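Local structure of beta-fructofuranosidase, insoluble isoenzyme CWINV1 (Arabidopsis thaliana, 2OXB) at residues A[6-11]-A[364-369]; A[156-161]-A[250-255]; A[174-177]-A[181-184]; A[300-305]-A[451-456]; A[376-381]-A[468-473]. The protein hydrolyses terminal fructofuranosyl residues of sucrose and 1-kestose, and less readily of neokestose and levan, as an invertase of the plant cell wall. The protein carries 1 engineered substitution. All blocks are in the same frame, centred on the assembly; numbering follows the deposited sequence.

Contact 1 (A[6-11]-A[364-369]); sequences TGFHFQ and AAQADV
The Phe8 ring meets Gln366 at its edge: CG of Gln366 lies near the ring plane, 3.7 Å from Phe8 CD2 and 3.8 Å from Phe8 CE2. The amide of Gln366 is not stacked on that ring, since the two planes stand 61° apart and the side chains slide past each other in opposite directions. Across the ring from CD2, Phe8 CE1 sits 3.5 Å above one face of the His9 imidazole, displaced toward its rim, while Thr6 CB lies in plane at the edge of the same imidazole. The bond to Phe8 CB points toward 364-369, and CG, set between the backbone N and the carbonyl carbon (chi1 62°), places the ring edge beside Gln366 CG. Here the loop that precedes the first propeller strand, 15-26, touches the C-terminal beta-sandwich where strand 367-374 begins, so the contact spans the two domains of this family 32 glycosidase. Gln366 extends beyond CG and passes its amide by the backbone of Gly7, where Gln366 OE1 comes 4.2 Å from Gly7 CA. No hydrogen bond joins the segments. The amide is instead held within the sandwich side, NE2 by Met531 O and OE1 by His481 NE2. Asp480 fixes the approaching loop, its carboxylate accepting from the backbone N of both Gly7 and Phe8.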
# COMPACT_ATOMS: atom_id res chain seq x y z
N THR A 6 7.78 -9.89 -11.79
CA THR A 6 6.71 -10.63 -11.11
C THR A 6 5.83 -11.37 -12.11
O THR A 6 5.64 -10.92 -13.25
CB THR A 6 5.81 -9.71 -10.28
OG1 THR A 6 5.06 -8.86 -11.15
CG2 THR A 6 6.65 -8.86 -9.35
N GLY A 7 5.27 -12.49 -11.67
CA GLY A 7 4.39 -13.27 -12.52
C GLY A 7 2.90 -13.02 -12.31
O GLY A 7 2.13 -13.09 -13.26
N PHE A 8 2.48 -12.73 -11.08
CA PHE A 8 1.07 -12.51 -10.82
C PHE A 8 0.72 -11.16 -10.20
O PHE A 8 -0.40 -10.94 -9.75
CB PHE A 8 0.50 -13.63 -9.94
CG PHE A 8 1.13 -13.73 -8.59
CD1 PHE A 8 0.76 -12.86 -7.57
CD2 PHE A 8 2.08 -14.71 -8.32
CE1 PHE A 8 1.34 -12.97 -6.30
CE2 PHE A 8 2.65 -14.83 -7.07
CZ PHE A 8 2.28 -13.95 -6.05
N HIS A 9 1.66 -10.23 -10.18
CA HIS A 9 1.34 -8.93 -9.62
C HIS A 9 0.89 -8.02 -10.75
O HIS A 9 -0.16 -8.24 -11.36
CB HIS A 9 2.56 -8.36 -8.90
CG HIS A 9 2.86 -9.04 -7.61
ND1 HIS A 9 2.01 -8.96 -6.52
CD2 HIS A 9 3.88 -9.84 -7.23
CE1 HIS A 9 2.50 -9.68 -5.53
NE2 HIS A 9 3.63 -10.23 -5.94
N PHE A 10 1.68 -6.99 -11.02
CA PHE A 10 1.41 -6.06 -12.10
C PHE A 10 2.55 -5.07 -12.27
O PHE A 10 3.12 -4.58 -11.30
CB PHE A 10 0.11 -5.28 -11.91
CG PHE A 10 -0.10 -4.23 -12.97
CD1 PHE A 10 -0.25 -4.59 -14.31
CD2 PHE A 10 -0.05 -2.87 -12.65
CE1 PHE A 10 -0.35 -3.62 -15.31
CE2 PHE A 10 -0.15 -1.89 -13.65
CZ PHE A 10 -0.30 -2.26 -14.98
N GLN A 11 2.85 -4.79 -13.52
CA GLN A 11 3.92 -3.89 -13.86
C GLN A 11 3.93 -3.70 -15.36
O GLN A 11 3.32 -4.47 -16.10
CB GLN A 11 5.24 -4.49 -13.42
CG GLN A 11 5.50 -5.87 -13.99
CD GLN A 11 6.72 -6.52 -13.39
OE1 GLN A 11 7.84 -6.07 -13.61
NE2 GLN A 11 6.50 -7.56 -12.59
N ALA A 364 8.61 -22.29 -4.91
CA ALA A 364 9.12 -21.46 -3.83
C ALA A 364 9.27 -19.96 -4.19
O ALA A 364 9.19 -19.09 -3.31
CB ALA A 364 10.44 -22.04 -3.31
N ALA A 365 9.44 -19.68 -5.48
CA ALA A 365 9.61 -18.30 -5.98
C ALA A 365 8.33 -17.63 -6.51
O ALA A 365 8.40 -16.52 -7.04
CB ALA A 365 10.69 -18.27 -7.09
N GLN A 366 7.19 -18.29 -6.39
CA GLN A 366 5.94 -17.72 -6.90
C GLN A 366 4.73 -18.38 -6.26
O GLN A 366 3.87 -18.92 -6.94
CB GLN A 366 5.90 -17.91 -8.42
CG GLN A 366 4.97 -16.94 -9.16
CD GLN A 366 5.01 -17.14 -10.67
OE1 GLN A 366 6.05 -16.98 -11.30
NE2 GLN A 366 3.86 -17.48 -11.25
N ALA A 367 4.65 -18.30 -4.93
CA ALA A 367 3.58 -18.94 -4.20
C ALA A 367 2.91 -18.12 -3.10
O ALA A 367 3.32 -17.01 -2.79
CB ALA A 367 4.10 -20.25 -3.60
N ASP A 368 1.88 -18.70 -2.50
CA ASP A 368 1.13 -18.08 -1.42
C ASP A 368 1.43 -18.88 -0.15
O ASP A 368 1.04 -20.05 -0.04
CB ASP A 368 -0.36 -18.14 -1.73
CG ASP A 368 -1.20 -17.34 -0.74
OD1 ASP A 368 -0.88 -17.34 0.47
OD2 ASP A 368 -2.19 -16.71 -1.17
N VAL A 369 2.13 -18.26 0.80
CA VAL A 369 2.45 -18.95 2.03
C VAL A 369 1.44 -18.57 3.09
O VAL A 369 0.83 -17.51 3.01
CB VAL A 369 3.85 -18.60 2.56
CG1 VAL A 369 4.26 -19.61 3.63
CG2 VAL A 369 4.85 -18.57 1.42

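Contact 2 (A[156-161]-A[250-255]); sequences KWRVII and VKDKFV
Arg158 meets Asp252 through the end of its side chain, which starts from a CB directed at the 250-255 segment. From there the chain bends at chi2 (126°), and the side chain touches Trp150. CZ comes within 3.9 Å of Asp252 OD1, but the bonding is done by NH1, which donates to Asp252 OD1 over 3.0 Å in a salt bridge with an almost straight N-H...O angle of 178°. The acceptor lies practically in the guanidinium plane, and NH1 is also 3.5 Å from Asp252 CB at that edge. Seen from the aspartate the geometry differs: the donor stands above the carboxylate, 73° out of its plane, so the two flat groups do not form a bidentate, coplanar salt bridge. In the five-bladed propeller the pair links two blades, the one containing strands 157-165, 168-176 and 182-192 and the one that includes 253-256, with Asp252 in the turn leading into the latter strand. A methionine in place of Arg158 would probably leave the Asp252 carboxylate without its cationic mate and remove one polar link between the two blades. Arg158 has further, weak partners: Tyr247 OH near NH1, and Asp154 in a long ion pair with NH2.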
# COMPACT_ATOMS: atom_id res chain seq x y z
N LYS A 156 -22.43 21.34 -2.43
CA LYS A 156 -21.02 21.68 -2.40
C LYS A 156 -20.09 20.48 -2.47
O LYS A 156 -19.98 19.70 -1.53
CB LYS A 156 -20.75 22.50 -1.14
CG LYS A 156 -21.63 23.75 -1.04
CD LYS A 156 -21.80 24.26 0.38
CE LYS A 156 -22.80 25.43 0.44
NZ LYS A 156 -24.18 25.08 -0.02
N TRP A 157 -19.41 20.35 -3.60
CA TRP A 157 -18.46 19.26 -3.78
C TRP A 157 -17.16 19.62 -3.07
O TRP A 157 -16.69 20.75 -3.16
CB TRP A 157 -18.20 18.99 -5.27
CG TRP A 157 -19.28 18.20 -5.94
CD1 TRP A 157 -20.39 18.69 -6.58
CD2 TRP A 157 -19.38 16.78 -6.00
NE1 TRP A 157 -21.17 17.66 -7.04
CE2 TRP A 157 -20.57 16.47 -6.69
CE3 TRP A 157 -18.57 15.73 -5.54
CZ2 TRP A 157 -20.98 15.15 -6.93
CZ3 TRP A 157 -18.98 14.42 -5.77
CH2 TRP A 157 -20.18 14.14 -6.47
N ARG A 158 -16.58 18.66 -2.36
CA ARG A 158 -15.34 18.92 -1.65
C ARG A 158 -14.23 17.99 -2.11
O ARG A 158 -14.49 16.85 -2.50
CB ARG A 158 -15.56 18.80 -0.12
CG ARG A 158 -16.49 19.88 0.49
CD ARG A 158 -17.64 19.25 1.27
NE ARG A 158 -18.64 20.21 1.74
CZ ARG A 158 -18.52 20.98 2.82
NH1 ARG A 158 -17.43 20.93 3.57
NH2 ARG A 158 -19.50 21.81 3.17
N VAL A 159 -13.00 18.50 -2.10
CA VAL A 159 -11.82 17.73 -2.48
C VAL A 159 -10.63 18.40 -1.79
O VAL A 159 -10.71 19.55 -1.37
CB VAL A 159 -11.58 17.72 -4.01
CG1 VAL A 159 -11.08 19.08 -4.49
CG2 VAL A 159 -10.59 16.63 -4.36
N ILE A 160 -9.52 17.67 -1.65
CA ILE A 160 -8.35 18.23 -1.01
C ILE A 160 -7.09 18.00 -1.84
O ILE A 160 -6.99 17.03 -2.60
CB ILE A 160 -8.14 17.63 0.38
CG1 ILE A 160 -8.13 16.11 0.28
CG2 ILE A 160 -9.23 18.13 1.34
CD1 ILE A 160 -7.77 15.41 1.56
N ILE A 161 -6.13 18.90 -1.70
CA ILE A 161 -4.90 18.78 -2.45
C ILE A 161 -3.74 18.81 -1.48
O ILE A 161 -3.87 19.35 -0.39
CB ILE A 161 -4.77 19.93 -3.48
CG1 ILE A 161 -5.92 19.84 -4.48
CG2 ILE A 161 -3.46 19.82 -4.23
CD1 ILE A 161 -7.24 20.32 -3.94
N VAL A 250 -19.25 21.12 9.60
CA VAL A 250 -19.32 22.56 9.82
C VAL A 250 -18.01 23.24 9.40
O VAL A 250 -17.98 23.93 8.39
CB VAL A 250 -19.61 22.89 11.31
CG1 VAL A 250 -19.69 24.40 11.52
CG2 VAL A 250 -20.92 22.23 11.73
N LYS A 251 -16.95 23.04 10.18
CA LYS A 251 -15.65 23.64 9.87
C LYS A 251 -14.88 22.88 8.79
O LYS A 251 -13.71 23.17 8.52
CB LYS A 251 -14.80 23.74 11.14
CG LYS A 251 -15.29 24.81 12.12
CD LYS A 251 -14.82 24.53 13.54
CE LYS A 251 -15.21 25.65 14.49
NZ LYS A 251 -16.66 25.98 14.41
N ASP A 252 -15.55 21.91 8.17
CA ASP A 252 -14.97 21.11 7.10
C ASP A 252 -13.57 20.63 7.49
O ASP A 252 -12.66 20.53 6.66
CB ASP A 252 -14.89 21.94 5.82
CG ASP A 252 -16.02 22.97 5.71
OD1 ASP A 252 -17.18 22.64 6.05
OD2 ASP A 252 -15.75 24.11 5.28
N LYS A 253 -13.41 20.33 8.78
CA LYS A 253 -12.12 19.89 9.27
C LYS A 253 -12.12 18.43 9.67
O LYS A 253 -13.16 17.86 9.99
CB LYS A 253 -11.69 20.73 10.47
CG LYS A 253 -10.31 20.38 11.01
CD LYS A 253 -9.94 21.22 12.23
CE LYS A 253 -8.51 20.93 12.68
NZ LYS A 253 -8.28 19.48 12.95
N PHE A 254 -10.95 17.83 9.63
CA PHE A 254 -10.84 16.45 10.03
C PHE A 254 -10.32 16.41 11.45
O PHE A 254 -9.31 17.04 11.78
CB PHE A 254 -9.89 15.68 9.12
CG PHE A 254 -9.75 14.24 9.49
CD1 PHE A 254 -10.87 13.41 9.53
CD2 PHE A 254 -8.51 13.72 9.84
CE1 PHE A 254 -10.77 12.08 9.93
CE2 PHE A 254 -8.40 12.39 10.24
CZ PHE A 254 -9.54 11.57 10.29
N VAL A 255 -11.03 15.67 12.30
CA VAL A 255 -10.64 15.53 13.70
C VAL A 255 -10.24 14.08 14.02
O VAL A 255 -11.10 13.22 14.18
CB VAL A 255 -11.81 15.93 14.63
CG1 VAL A 255 -11.32 16.02 16.06
CG2 VAL A 255 -12.42 17.25 14.19

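Contact 3 (A[174-177]-A[181-184]); sequences YTSK and KWEK
Ser176 and Trp182 meet face on: Ser176 CB lies over the centre of the Trp182 six-membered ring, 3.3 Å from the centroid and close to the ring normal, a CH-pi contact. With OG anti to the backbone N of Ser176 (chi1 -175°), the hydroxyl stays above the same indole and gives a hydrogen bond to Lys181 O at 3.1 Å, reaching it from above the carbonyl plane (61° out of it). Lys181 O takes a second bond, 3.0 Å from Lys177 N, which arrives nearly in line with the C=O. In the second aromatic contact the roles are reversed, the ring coming from the first strand and the aliphatic part from the second: Tyr174 offers its face to Lys184, whose CA is 3.8 Å from the ring centroid and whose CB is 3.4 Å from Tyr174 CE2. Tyr174 CD2 and Trp182 CB then touch at 3.9 Å, on the face they share with Ser176 and Lys184. On the other face Thr175 and Glu183 run side by side in the same direction, Thr175 OG1 lying 3.5 Å from Glu183 CB. These two form the hydrogen-bonded antiparallel pair, with Glu183 N bonded to Thr175 O at 2.6 Å and a weak return bond. The hairpin is a propeller-blade edge: strand 168-176 lies between 157-165 and the outer 182-192. Tyr174 rests on Ile161, Ser176 on Trp157 and Trp182 on Val159, while Phe179 of the connecting turn meets Trp182 edge to face.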
# COMPACT_ATOMS: atom_id res chain seq x y z
N TYR A 174 -11.00 22.62 -1.77
CA TYR A 174 -11.71 23.53 -2.66
C TYR A 174 -13.15 23.06 -2.75
O TYR A 174 -13.41 21.92 -3.12
CB TYR A 174 -11.14 23.50 -4.08
CG TYR A 174 -9.97 24.41 -4.35
CD1 TYR A 174 -8.69 24.08 -3.91
CD2 TYR A 174 -10.13 25.58 -5.10
CE1 TYR A 174 -7.60 24.90 -4.19
CE2 TYR A 174 -9.06 26.41 -5.38
CZ TYR A 174 -7.78 26.06 -4.92
OH TYR A 174 -6.70 26.88 -5.18
N THR A 175 -14.08 23.94 -2.41
CA THR A 175 -15.49 23.60 -2.51
C THR A 175 -15.87 23.92 -3.95
O THR A 175 -15.32 24.84 -4.55
CB THR A 175 -16.37 24.43 -1.53
OG1 THR A 175 -16.14 25.84 -1.74
CG2 THR A 175 -16.05 24.08 -0.09
N SER A 176 -16.79 23.14 -4.51
CA SER A 176 -17.22 23.37 -5.89
C SER A 176 -18.72 23.53 -5.97
O SER A 176 -19.48 22.77 -5.37
CB SER A 176 -16.78 22.22 -6.80
OG SER A 176 -17.09 22.48 -8.15
N LYS A 177 -19.14 24.53 -6.73
CA LYS A 177 -20.55 24.80 -6.92
C LYS A 177 -21.20 23.59 -7.60
O LYS A 177 -22.08 22.96 -7.03
CB LYS A 177 -20.70 26.04 -7.81
CG LYS A 177 -19.73 27.18 -7.50
CD LYS A 177 -19.94 27.73 -6.10
CE LYS A 177 -19.43 29.16 -5.97
NZ LYS A 177 -20.26 30.15 -6.73
N LYS A 181 -16.83 25.33 -10.98
CA LYS A 181 -16.32 26.52 -10.31
C LYS A 181 -15.84 26.02 -8.95
O LYS A 181 -16.64 25.53 -8.15
CB LYS A 181 -17.43 27.55 -10.11
CG LYS A 181 -18.24 27.84 -11.36
CD LYS A 181 -19.54 28.58 -11.03
CE LYS A 181 -20.39 28.82 -12.28
NZ LYS A 181 -21.76 29.33 -11.97
N TRP A 182 -14.55 26.14 -8.69
CA TRP A 182 -14.03 25.67 -7.42
C TRP A 182 -13.49 26.81 -6.56
O TRP A 182 -12.54 27.51 -6.94
CB TRP A 182 -12.97 24.60 -7.63
CG TRP A 182 -13.47 23.39 -8.37
CD1 TRP A 182 -13.81 23.33 -9.68
CD2 TRP A 182 -13.69 22.08 -7.84
NE1 TRP A 182 -14.22 22.06 -10.01
CE2 TRP A 182 -14.16 21.27 -8.89
CE3 TRP A 182 -13.54 21.51 -6.57
CZ2 TRP A 182 -14.48 19.92 -8.72
CZ3 TRP A 182 -13.86 20.16 -6.40
CH2 TRP A 182 -14.32 19.38 -7.47
N GLU A 183 -14.12 26.99 -5.41
CA GLU A 183 -13.75 28.02 -4.46
C GLU A 183 -12.69 27.44 -3.53
O GLU A 183 -12.82 26.32 -3.03
CB GLU A 183 -14.98 28.47 -3.66
CG GLU A 183 -14.71 29.60 -2.65
CD GLU A 183 -14.56 30.97 -3.30
OE1 GLU A 183 -13.79 31.80 -2.75
OE2 GLU A 183 -15.22 31.24 -4.33
N LYS A 184 -11.64 28.22 -3.30
CA LYS A 184 -10.54 27.82 -2.43
C LYS A 184 -10.92 28.03 -0.97
O LYS A 184 -10.98 29.16 -0.48
CB LYS A 184 -9.28 28.64 -2.78
CG LYS A 184 -8.02 28.24 -2.04
CD LYS A 184 -7.95 28.83 -0.64
CE LYS A 184 -6.65 28.45 0.05
NZ LYS A 184 -6.54 29.05 1.40

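Contact 4 (A[300-305]-A[451-456]); sequences VEDDVE and SLKEDN
Charge pairing carries this contact: Lys453 NZ donates to Asp302 OD2 at 3.1 Å, forming a salt bridge on the syn side of that oxygen and 23° out of the carboxylate plane. The second oxygen is farther off, Asp302 OD1 to Lys453 NZ being 3.8 Å, so the grip is one-sided. The two side chains come from opposite directions, and the lysine is fully extended, with CG anti to the backbone N (chi1 -179°), which carries its ammonium across to the helix. Longer-range electrostatics may add to this, since Glu305 OE1 lies 5.5 Å from Lys453 NZ without touching it. A leucine at Asp302 would probably leave the Lys453 ammonium without its carboxylate mate and free to turn. Within the loop, a hydrogen bond also involves the lysine's backbone: Asn456 ND2 donates to Lys453 O at 2.9 Å, the asparagine side chain reaching back across Asp455, the centre of an inverse gamma turn. Asp302 belongs to the short helix 300-306 of the propeller domain, whereas Lys453 sits in the loop between sandwich strands 439-446 and 461-465; the bridge thus ties the two domains together at the surface.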
# COMPACT_ATOMS: atom_id res chain seq x y z
N VAL A 300 19.69 1.96 -9.27
CA VAL A 300 19.24 2.49 -10.55
C VAL A 300 20.03 1.88 -11.68
O VAL A 300 19.49 1.62 -12.76
CB VAL A 300 19.41 4.02 -10.60
CG1 VAL A 300 18.93 4.57 -11.94
CG2 VAL A 300 18.65 4.65 -9.44
N GLU A 301 21.32 1.67 -11.47
CA GLU A 301 22.15 1.08 -12.51
C GLU A 301 21.46 -0.22 -12.98
O GLU A 301 21.66 -0.66 -14.11
CB GLU A 301 23.57 0.83 -11.96
CG GLU A 301 24.49 -0.02 -12.85
CD GLU A 301 25.97 0.38 -12.74
OE1 GLU A 301 26.38 1.30 -13.48
OE2 GLU A 301 26.70 -0.23 -11.93
N ASP A 302 20.63 -0.81 -12.12
CA ASP A 302 19.91 -2.02 -12.47
C ASP A 302 18.65 -1.71 -13.28
O ASP A 302 18.37 -2.38 -14.27
CB ASP A 302 19.54 -2.82 -11.22
CG ASP A 302 20.49 -3.97 -10.97
OD1 ASP A 302 20.66 -4.80 -11.90
OD2 ASP A 302 21.07 -4.05 -9.85
N ASP A 303 17.90 -0.71 -12.84
CA ASP A 303 16.68 -0.34 -13.54
C ASP A 303 17.05 -0.02 -14.98
O ASP A 303 16.26 -0.25 -15.91
CB ASP A 303 16.03 0.91 -12.92
CG ASP A 303 15.76 0.76 -11.42
OD1 ASP A 303 15.81 -0.38 -10.90
OD2 ASP A 303 15.48 1.79 -10.78
N VAL A 304 18.25 0.52 -15.16
CA VAL A 304 18.71 0.87 -16.50
C VAL A 304 19.12 -0.39 -17.26
O VAL A 304 18.98 -0.47 -18.48
CB VAL A 304 19.90 1.87 -16.44
CG1 VAL A 304 20.24 2.38 -17.83
CG2 VAL A 304 19.57 3.02 -15.52
N GLU A 305 19.61 -1.38 -16.52
CA GLU A 305 20.04 -2.60 -17.16
C GLU A 305 18.88 -3.56 -17.40
O GLU A 305 18.77 -4.15 -18.47
CB GLU A 305 21.12 -3.29 -16.34
CG GLU A 305 21.85 -4.38 -17.10
CD GLU A 305 23.09 -4.87 -16.38
OE1 GLU A 305 22.95 -5.49 -15.28
OE2 GLU A 305 24.21 -4.62 -16.90
N SER A 451 19.95 -11.17 -0.45
CA SER A 451 20.63 -11.45 -1.71
C SER A 451 22.12 -11.42 -1.48
O SER A 451 22.57 -11.03 -0.41
CB SER A 451 20.28 -10.42 -2.77
OG SER A 451 21.09 -9.28 -2.63
N LEU A 452 22.86 -11.84 -2.50
CA LEU A 452 24.32 -11.88 -2.43
C LEU A 452 24.98 -10.61 -2.97
O LEU A 452 26.11 -10.30 -2.61
CB LEU A 452 24.86 -13.09 -3.20
CG LEU A 452 24.83 -14.44 -2.49
CD1 LEU A 452 25.22 -15.53 -3.45
CD2 LEU A 452 25.77 -14.39 -1.30
N LYS A 453 24.26 -9.90 -3.84
CA LYS A 453 24.77 -8.67 -4.43
C LYS A 453 24.64 -7.54 -3.39
O LYS A 453 23.54 -7.08 -3.12
CB LYS A 453 23.98 -8.34 -5.69
CG LYS A 453 24.44 -7.09 -6.39
CD LYS A 453 23.76 -6.92 -7.73
CE LYS A 453 24.33 -5.71 -8.45
NZ LYS A 453 23.80 -5.57 -9.81
N GLU A 454 25.77 -7.12 -2.82
CA GLU A 454 25.80 -6.07 -1.80
C GLU A 454 25.03 -4.82 -2.21
O GLU A 454 24.54 -4.07 -1.36
CB GLU A 454 27.25 -5.71 -1.44
CG GLU A 454 27.41 -4.76 -0.23
CD GLU A 454 28.85 -4.32 0.03
OE1 GLU A 454 29.72 -5.20 0.21
OE2 GLU A 454 29.11 -3.09 0.06
N ASP A 455 24.92 -4.59 -3.52
CA ASP A 455 24.21 -3.43 -4.03
C ASP A 455 22.70 -3.63 -4.11
O ASP A 455 22.16 -3.89 -5.19
CB ASP A 455 24.73 -3.03 -5.41
CG ASP A 455 26.01 -2.23 -5.34
OD1 ASP A 455 26.06 -1.28 -4.53
OD2 ASP A 455 26.95 -2.54 -6.10
N ASN A 456 22.02 -3.50 -2.97
CA ASN A 456 20.56 -3.64 -2.91
C ASN A 456 20.06 -2.99 -1.63
O ASN A 456 20.81 -2.82 -0.68
CB ASN A 456 20.13 -5.12 -2.92
CG ASN A 456 20.15 -5.74 -4.32
OD1 ASN A 456 19.42 -5.32 -5.22
ND2 ASN A 456 20.98 -6.76 -4.50

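Contact 5 (A[376-381]-A[468-473]); sequences RDLEKA and NPHQPL
Leu378 and Pro469 pack together between two loops of the C-terminal beta-sandwich, each crossing from one sheet to the other: the loop 376-381 runs from strand 367-374 to strand 382-383, while the loop 468-473 leads from strand 461-465 into strand 473-480. In the first shell, Leu378 CD2 lies 3.6 Å from Pro469 CB and 3.8 Å from Pro469 CG, and the two side chains cross at about a right angle. The other methyl, Leu378 CD1, is 3.7 Å from Pro469 CG and also comes up to the carbonyl, 3.4 Å from Pro469 O. A chi2 of 163° turns CD1 anti to CA, which makes it the farther-reaching branch, and it arrives in plane at the edge of the His470 imidazole; the exact spacing there is doubtful in the model. No hydrogen bond spans the loops, and the contact rests on van der Waals packing, mainly of Leu378 on Pro469. The second shell comes from strands 406-415, 423-431 and 439-446: Ile429 and Tyr439 touch both Leu378 and Pro469, Leu406 adds to the leucine and Val441 to the proline. On the far end of the second loop, Leu473 pairs through its backbone with Phe373 of strand 367-374. What presents Pro469 and His470 to the leucine is a type I beta turn, in which they are the two central residues, closed by Gln471 N bonded to Asn468 O at 3.1 Å.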
# COMPACT_ATOMS: atom_id res chain seq x y z
N ARG A 376 3.08 -22.15 23.31
CA ARG A 376 2.68 -22.65 24.61
C ARG A 376 3.48 -21.92 25.69
O ARG A 376 4.61 -21.50 25.46
CB ARG A 376 2.88 -24.16 24.71
CG ARG A 376 4.30 -24.66 24.52
CD ARG A 376 4.40 -26.10 25.00
NE ARG A 376 5.72 -26.67 24.78
CZ ARG A 376 6.29 -26.77 23.59
NH1 ARG A 376 5.65 -26.33 22.51
NH2 ARG A 376 7.50 -27.30 23.48
N ASP A 377 2.87 -21.76 26.85
CA ASP A 377 3.52 -21.07 27.95
C ASP A 377 4.07 -19.74 27.45
O ASP A 377 5.22 -19.64 27.03
CB ASP A 377 4.64 -21.92 28.53
CG ASP A 377 4.86 -21.66 30.02
OD1 ASP A 377 5.92 -22.06 30.53
OD2 ASP A 377 3.97 -21.07 30.68
N LEU A 378 3.22 -18.72 27.49
CA LEU A 378 3.59 -17.38 27.05
C LEU A 378 4.51 -16.75 28.09
O LEU A 378 5.20 -15.78 27.80
CB LEU A 378 2.34 -16.52 26.87
CG LEU A 378 1.90 -16.15 25.46
CD1 LEU A 378 0.48 -15.68 25.48
CD2 LEU A 378 2.82 -15.08 24.92
N GLU A 379 4.48 -17.31 29.30
CA GLU A 379 5.30 -16.81 30.40
C GLU A 379 6.78 -16.85 30.04
O GLU A 379 7.56 -16.01 30.49
CB GLU A 379 5.06 -17.63 31.67
CG GLU A 379 3.76 -17.27 32.40
CD GLU A 379 2.50 -17.81 31.74
OE1 GLU A 379 2.32 -19.06 31.73
OE2 GLU A 379 1.68 -17.00 31.24
N LYS A 380 7.16 -17.82 29.23
CA LYS A 380 8.55 -17.91 28.85
C LYS A 380 8.97 -16.71 28.05
O LYS A 380 10.16 -16.52 27.80
CB LYS A 380 8.80 -19.19 28.06
CG LYS A 380 9.28 -20.32 28.93
CD LYS A 380 8.25 -20.58 30.00
CE LYS A 380 8.75 -21.50 31.09
NZ LYS A 380 7.72 -21.49 32.17
N ALA A 381 8.01 -15.88 27.65
CA ALA A 381 8.34 -14.68 26.87
C ALA A 381 9.15 -13.67 27.68
O ALA A 381 8.96 -13.52 28.89
CB ALA A 381 7.08 -14.02 26.33
N ASN A 468 -3.62 -11.36 20.06
CA ASN A 468 -3.42 -11.92 21.38
C ASN A 468 -2.64 -13.21 21.23
O ASN A 468 -3.15 -14.19 20.73
CB ASN A 468 -4.75 -12.20 22.06
CG ASN A 468 -4.68 -12.02 23.54
OD1 ASN A 468 -4.83 -10.90 24.04
ND2 ASN A 468 -4.39 -13.10 24.26
N PRO A 469 -1.37 -13.21 21.66
CA PRO A 469 -0.50 -14.38 21.58
C PRO A 469 -1.04 -15.61 22.32
O PRO A 469 -0.40 -16.66 22.33
CB PRO A 469 0.83 -13.87 22.13
CG PRO A 469 0.42 -12.82 23.10
CD PRO A 469 -0.69 -12.10 22.36
N HIS A 470 -2.21 -15.47 22.94
CA HIS A 470 -2.85 -16.57 23.65
C HIS A 470 -3.36 -17.57 22.62
O HIS A 470 -3.29 -18.79 22.82
CB HIS A 470 -4.04 -16.10 24.49
CG HIS A 470 -3.69 -15.72 25.89
ND1 HIS A 470 -4.63 -15.65 26.89
CD2 HIS A 470 -2.51 -15.39 26.46
CE1 HIS A 470 -4.04 -15.28 28.02
NE2 HIS A 470 -2.75 -15.12 27.78
N GLN A 471 -3.89 -17.05 21.51
CA GLN A 471 -4.36 -17.91 20.45
C GLN A 471 -3.20 -18.02 19.49
O GLN A 471 -2.14 -17.46 19.73
CB GLN A 471 -5.58 -17.32 19.71
CG GLN A 471 -5.96 -15.93 20.11
CD GLN A 471 -6.91 -15.90 21.29
OE1 GLN A 471 -7.10 -14.86 21.93
NE2 GLN A 471 -7.54 -17.04 21.57
N PRO A 472 -3.37 -18.78 18.40
CA PRO A 472 -2.27 -18.92 17.43
C PRO A 472 -1.99 -17.66 16.59
O PRO A 472 -2.87 -16.85 16.32
CB PRO A 472 -2.73 -20.11 16.57
CG PRO A 472 -4.23 -20.04 16.66
CD PRO A 472 -4.46 -19.74 18.11
N LEU A 473 -0.73 -17.49 16.19
CA LEU A 473 -0.37 -16.33 15.39
C LEU A 473 -0.32 -16.65 13.91
O LEU A 473 0.36 -17.59 13.48
CB LEU A 473 0.97 -15.75 15.83
CG LEU A 473 1.75 -16.50 16.91
CD1 LEU A 473 3.20 -16.06 16.82
CD2 LEU A 473 1.17 -16.25 18.29

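Contacts 2 and 3 belong to the five-bladed propeller, contact 5 to the beta-sandwich, and contacts 1 and 4 join the two domains. Contacts 2 and 3 are neighbours, with centres 11 Å apart: strands 157-165 and 168-176 lie side by side in one blade, where Trp157 O is 2.7 Å from Ser176 N, and contact 3 falls within the chain span that contact 2 encloses. Contacts 1 and 4 lie about 20 Å apart, centre to centre, and their segments alternate along the sequence, giving two separate ties across the interface. Contact 5, about 54 Å from contact 3 between centres, lies at a distant part of the sandwich.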